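Local structure of beta-galactosidase BgaB (Bifidobacterium adolescentis, 5VYM) at residues S5-L10 with R40-A45; R48-P53 with S59-V64. The protein releases terminal non-reducing beta-D-galactose from beta-galactosides, favouring beta-1,4-linked galacto-oligosaccharides, through a longer enzyme of which this chain is the trimerisation domain. One frame throughout, in Å; residues are numbered along the deposited sequence.

Contact 1: residues S5-L10 with R40-A45; sequences SDTAIL and RAFLDA
The CG2 methyl of Thr7 sits over one face of the Phe42 ring, 4.0 Å from the ring centroid and 26° off the normal. This is a CH-pi contact set toward the rim, and its closest pair is Thr7 CG2 and Phe42 CZ at 3.6 Å. A chi1 of -54° keeps Thr7 OG1 beside the backbone N and so puts the CG2 methyl anti to that N, over the ring; OG1 passes 3.8 Å from Phe42 CE1. The two side chains cross at about a right angle. Two residues on, Ile9 reaches the same ring obliquely, its CD1 lying 4.3 Å from Phe42 CD2.

The contact illustrates how a beta-alpha-beta crossover is packed: helix 31-44 lies in the connection from strand 7-11 to its parallel neighbour 50-53 and packs against the sheet, and alternate residues of strand 7-11 turn toward it. Just before the strand, Ser5 makes an ST turn, its OG accepting from Thr7 N at 3.1 Å with an almost straight bond of 172°; the same OG pairs with the backbone O of Arg48. Phe42 also packs on Val65 of strand 63-66 and on Val221 of the second subunit, which places it where sheet, helix and second subunit meet. Across the contact itself the adhesion is dispersive, made by methyl groups and one aromatic ring, so shape and burial rather than directed polar bonds hold this end of the helix to the strand.

Contact 2: residues R48-P53 with S59-V64; sequences RADIVP and SSYKTV
Asp50 reaches across to Tyr61 over the first strand of a parallel sheet of order 2-1-3-4, as in flavodoxin-like and class I glutamine amidotransferase-like domains. Strands 50-53 and 63-66 are not sheet neighbours, since strand 7-11 runs between them, and here Tyr61, in the loop just before strand 63-66, spans the gap. Followed outward, Asp50 first brings its CB to 3.5 Å from Tyr61 OH. Its CG, set beside the backbone N by a chi1 of -59°, comes within 3.6 Å of Tyr61 OH and then divides the carboxylate between two tasks. OD1 accepts from Arg48 NH1 at 2.7 Å in a salt bridge lying in the guanidinium plane. OD2 turns to the tyrosine and accepts the phenol hydrogen bond, Tyr61 OH standing 2.9 Å from it.

The bond uses the anti side of OD2 and leaves the carboxylate plane by 17°. The carboxylate stands almost upright against the ring, the planes 82° apart, and OD2 meets the ring at its edge. OD2 also receives the backbone N of Ser5, so the carboxylate is gripped from three parts of the chain, an arrangement that would probably favour its charged form.

Val52 adds an apolar side to the same phenol, its CG2 lying 3.7 Å from Tyr61 CZ. Ala8 of strand 7-11, the strand between them, touches both Val52 and Tyr61; His4 stacks on the tyrosine ring. The hydroxyl is thus approached by an acid and a methyl at once: besides its bond to Asp50, Tyr61 OH has the CG2 of Val52 at 3.4 Å.

Overall arrangement
Both contacts are buried, and their centres lie about 8 Å apart around strand 7-11, which shows how alternation along one strand serves two neighbourhoods. Thr7 and Ile9 turn to helix 31-44 in contact 1, whereas Ala8 turns to the side spanned by contact 2. In contact 1 a helix is laid on the sheet by apolar groups beside the second subunit; in contact 2, which no other chain of the assembly touches, a strand and a loop are joined across the sheet mainly through a charged and a phenolic group. Backbone pairing connects the two, with Ile9 N probably hydrogen-bonded to Asp50 O.

Contact 1: residues S5-L10 with R40-A45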
# COMPACT_ATOMS: atom_id res chain seq x y z
N SER B 5 20.91 1.79 17.31
CA SER B 5 19.66 1.50 17.99
C SER B 5 18.71 0.74 17.07
O SER B 5 18.90 0.65 15.85
CB SER B 5 19.01 2.80 18.47
OG SER B 5 17.68 2.56 18.91
N ASP B 6 17.66 0.17 17.68
CA ASP B 6 16.61 -0.48 16.91
C ASP B 6 15.65 0.51 16.27
O ASP B 6 15.00 0.17 15.28
CB ASP B 6 15.82 -1.45 17.79
CG ASP B 6 16.57 -2.73 18.09
OD1 ASP B 6 17.47 -3.09 17.30
OD2 ASP B 6 16.26 -3.37 19.12
N THR B 7 15.56 1.72 16.82
CA THR B 7 14.58 2.71 16.39
C THR B 7 15.29 3.93 15.82
O THR B 7 16.26 4.42 16.41
CB THR B 7 13.68 3.13 17.56
OG1 THR B 7 13.09 1.96 18.15
CG2 THR B 7 12.57 4.06 17.07
N ALA B 8 14.80 4.42 14.69
CA ALA B 8 15.31 5.63 14.06
C ALA B 8 14.17 6.63 13.94
O ALA B 8 13.11 6.32 13.39
CB ALA B 8 15.91 5.34 12.68
N ILE B 9 14.39 7.83 14.46
CA ILE B 9 13.46 8.95 14.27
C ILE B 9 13.95 9.74 13.07
O ILE B 9 15.05 10.30 13.08
CB ILE B 9 13.38 9.82 15.52
CG1 ILE B 9 12.93 8.98 16.72
CG2 ILE B 9 12.43 10.99 15.29
CD1 ILE B 9 12.91 9.74 18.02
N LEU B 10 13.14 9.79 12.01
CA LEU B 10 13.56 10.39 10.76
C LEU B 10 13.40 11.90 10.79
O LEU B 10 12.40 12.42 11.27
CB LEU B 10 12.77 9.80 9.59
CG LEU B 10 12.81 8.28 9.45
CD1 LEU B 10 12.21 7.87 8.12
CD2 LEU B 10 14.24 7.76 9.59
N ARG B 40 13.33 12.19 23.44
CA ARG B 40 13.33 12.10 24.90
C ARG B 40 12.37 11.03 25.39
O ARG B 40 12.62 10.39 26.42
CB ARG B 40 12.98 13.46 25.50
CG ARG B 40 13.13 13.52 27.01
CD ARG B 40 13.49 14.92 27.48
NE ARG B 40 14.73 15.40 26.87
CZ ARG B 40 15.95 15.08 27.29
NH1 ARG B 40 16.10 14.27 28.32
NH2 ARG B 40 17.01 15.56 26.67
N ALA B 41 11.27 10.81 24.67
CA ALA B 41 10.33 9.76 25.05
C ALA B 41 10.98 8.38 24.95
O ALA B 41 10.87 7.55 25.86
CB ALA B 41 9.07 9.83 24.19
N PHE B 42 11.68 8.13 23.83
CA PHE B 42 12.38 6.86 23.69
C PHE B 42 13.52 6.74 24.69
O PHE B 42 13.81 5.65 25.19
CB PHE B 42 12.90 6.70 22.26
CG PHE B 42 11.93 6.02 21.33
CD1 PHE B 42 11.83 4.64 21.32
CD2 PHE B 42 11.13 6.76 20.48
CE1 PHE B 42 10.94 4.00 20.47
CE2 PHE B 42 10.24 6.13 19.63
CZ PHE B 42 10.14 4.75 19.62
N LEU B 43 14.18 7.86 25.00
CA LEU B 43 15.25 7.84 25.99
C LEU B 43 14.70 7.55 27.38
O LEU B 43 15.25 6.73 28.12
CB LEU B 43 16.00 9.17 25.96
CG LEU B 43 17.25 9.27 26.84
CD1 LEU B 43 18.32 8.31 26.35
CD2 LEU B 43 17.77 10.70 26.85
N ASP B 44 13.60 8.22 27.75
CA ASP B 44 13.02 8.02 29.08
C ASP B 44 12.43 6.62 29.26
O ASP B 44 12.28 6.18 30.40
CB ASP B 44 11.94 9.07 29.35
CG ASP B 44 12.51 10.46 29.52
OD1 ASP B 44 13.74 10.63 29.38
OD2 ASP B 44 11.72 11.39 29.80
N ALA B 45 12.11 5.93 28.17
CA ALA B 45 11.55 4.59 28.24
C ALA B 45 12.61 3.50 28.25
O ALA B 45 12.27 2.31 28.19
CB ALA B 45 10.57 4.36 27.08

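Contact 2: residues R48-P53 with S59-V64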
# COMPACT_ATOMS: atom_id res chain seq x y z
N ARG B 48 16.72 4.11 23.89
CA ARG B 48 17.13 5.32 23.18
C ARG B 48 17.13 5.08 21.67
O ARG B 48 17.70 4.09 21.18
CB ARG B 48 18.51 5.76 23.63
CG ARG B 48 19.01 7.01 22.92
CD ARG B 48 20.52 7.16 23.02
NE ARG B 48 20.99 8.34 22.29
CZ ARG B 48 21.25 8.36 20.99
NH1 ARG B 48 21.08 7.27 20.26
NH2 ARG B 48 21.67 9.48 20.41
N ALA B 49 16.49 5.98 20.94
CA ALA B 49 16.42 5.92 19.49
C ALA B 49 17.42 6.89 18.87
O ALA B 49 17.79 7.90 19.48
CB ALA B 49 15.01 6.24 18.99
N ASP B 50 17.86 6.57 17.66
CA ASP B 50 18.72 7.46 16.90
C ASP B 50 17.88 8.42 16.07
O ASP B 50 16.74 8.13 15.71
CB ASP B 50 19.64 6.67 15.96
CG ASP B 50 20.53 5.69 16.71
OD1 ASP B 50 20.91 5.99 17.86
OD2 ASP B 50 20.86 4.63 16.14
N ILE B 51 18.45 9.59 15.79
CA ILE B 51 17.86 10.54 14.86
C ILE B 51 18.63 10.45 13.55
O ILE B 51 19.83 10.74 13.51
CB ILE B 51 17.87 11.97 15.43
CG1 ILE B 51 17.06 12.03 16.72
CG2 ILE B 51 17.33 12.95 14.40
CD1 ILE B 51 17.05 13.39 17.37
N VAL B 52 17.95 10.04 12.49
CA VAL B 52 18.57 9.76 11.20
C VAL B 52 17.91 10.66 10.16
O VAL B 52 16.68 10.76 10.14
CB VAL B 52 18.43 8.29 10.79
CG1 VAL B 52 19.08 8.05 9.43
CG2 VAL B 52 19.05 7.39 11.85
N PRO B 53 18.67 11.34 9.30
CA PRO B 53 18.05 12.10 8.21
C PRO B 53 17.23 11.19 7.31
O PRO B 53 17.58 10.03 7.08
CB PRO B 53 19.25 12.70 7.47
CG PRO B 53 20.33 12.76 8.49
CD PRO B 53 20.12 11.56 9.38
N SER B 59 17.35 1.37 6.37
CA SER B 59 16.75 0.06 6.16
C SER B 59 17.19 -0.96 7.21
O SER B 59 16.49 -1.96 7.41
CB SER B 59 17.08 -0.46 4.76
OG SER B 59 18.48 -0.62 4.60
N SER B 60 18.32 -0.73 7.87
CA SER B 60 18.82 -1.67 8.87
C SER B 60 18.15 -1.51 10.23
O SER B 60 18.33 -2.37 11.09
CB SER B 60 20.34 -1.51 9.03
OG SER B 60 20.68 -0.17 9.33
N TYR B 61 17.39 -0.43 10.44
CA TYR B 61 16.67 -0.27 11.69
C TYR B 61 15.44 -1.18 11.72
O TYR B 61 14.97 -1.67 10.69
CB TYR B 61 16.24 1.18 11.89
CG TYR B 61 17.37 2.12 12.25
CD1 TYR B 61 18.16 2.70 11.27
CD2 TYR B 61 17.65 2.42 13.58
CE1 TYR B 61 19.20 3.55 11.59
CE2 TYR B 61 18.69 3.27 13.91
CZ TYR B 61 19.46 3.83 12.92
OH TYR B 61 20.49 4.68 13.25
N LYS B 62 14.92 -1.41 12.92
CA LYS B 62 13.73 -2.24 13.07
C LYS B 62 12.45 -1.42 13.12
O LYS B 62 11.41 -1.87 12.64
CB LYS B 62 13.84 -3.10 14.34
CG LYS B 62 14.99 -4.09 14.31
CD LYS B 62 14.94 -5.02 15.51
CE LYS B 62 16.08 -6.02 15.48
NZ LYS B 62 16.10 -6.79 14.21
N THR B 63 12.51 -0.21 13.69
CA THR B 63 11.37 0.68 13.78
C THR B 63 11.78 2.06 13.30
O THR B 63 12.89 2.52 13.59
CB THR B 63 10.83 0.75 15.21
OG1 THR B 63 10.40 -0.55 15.63
CG2 THR B 63 9.65 1.72 15.31
N VAL B 64 10.89 2.71 12.56
CA VAL B 64 11.12 4.04 12.01
C VAL B 64 9.95 4.93 12.41
O VAL B 64 8.79 4.53 12.28
CB VAL B 64 11.30 3.99 10.48
CG1 VAL B 64 10.69 5.20 9.82
CG2 VAL B 64 12.77 3.87 10.13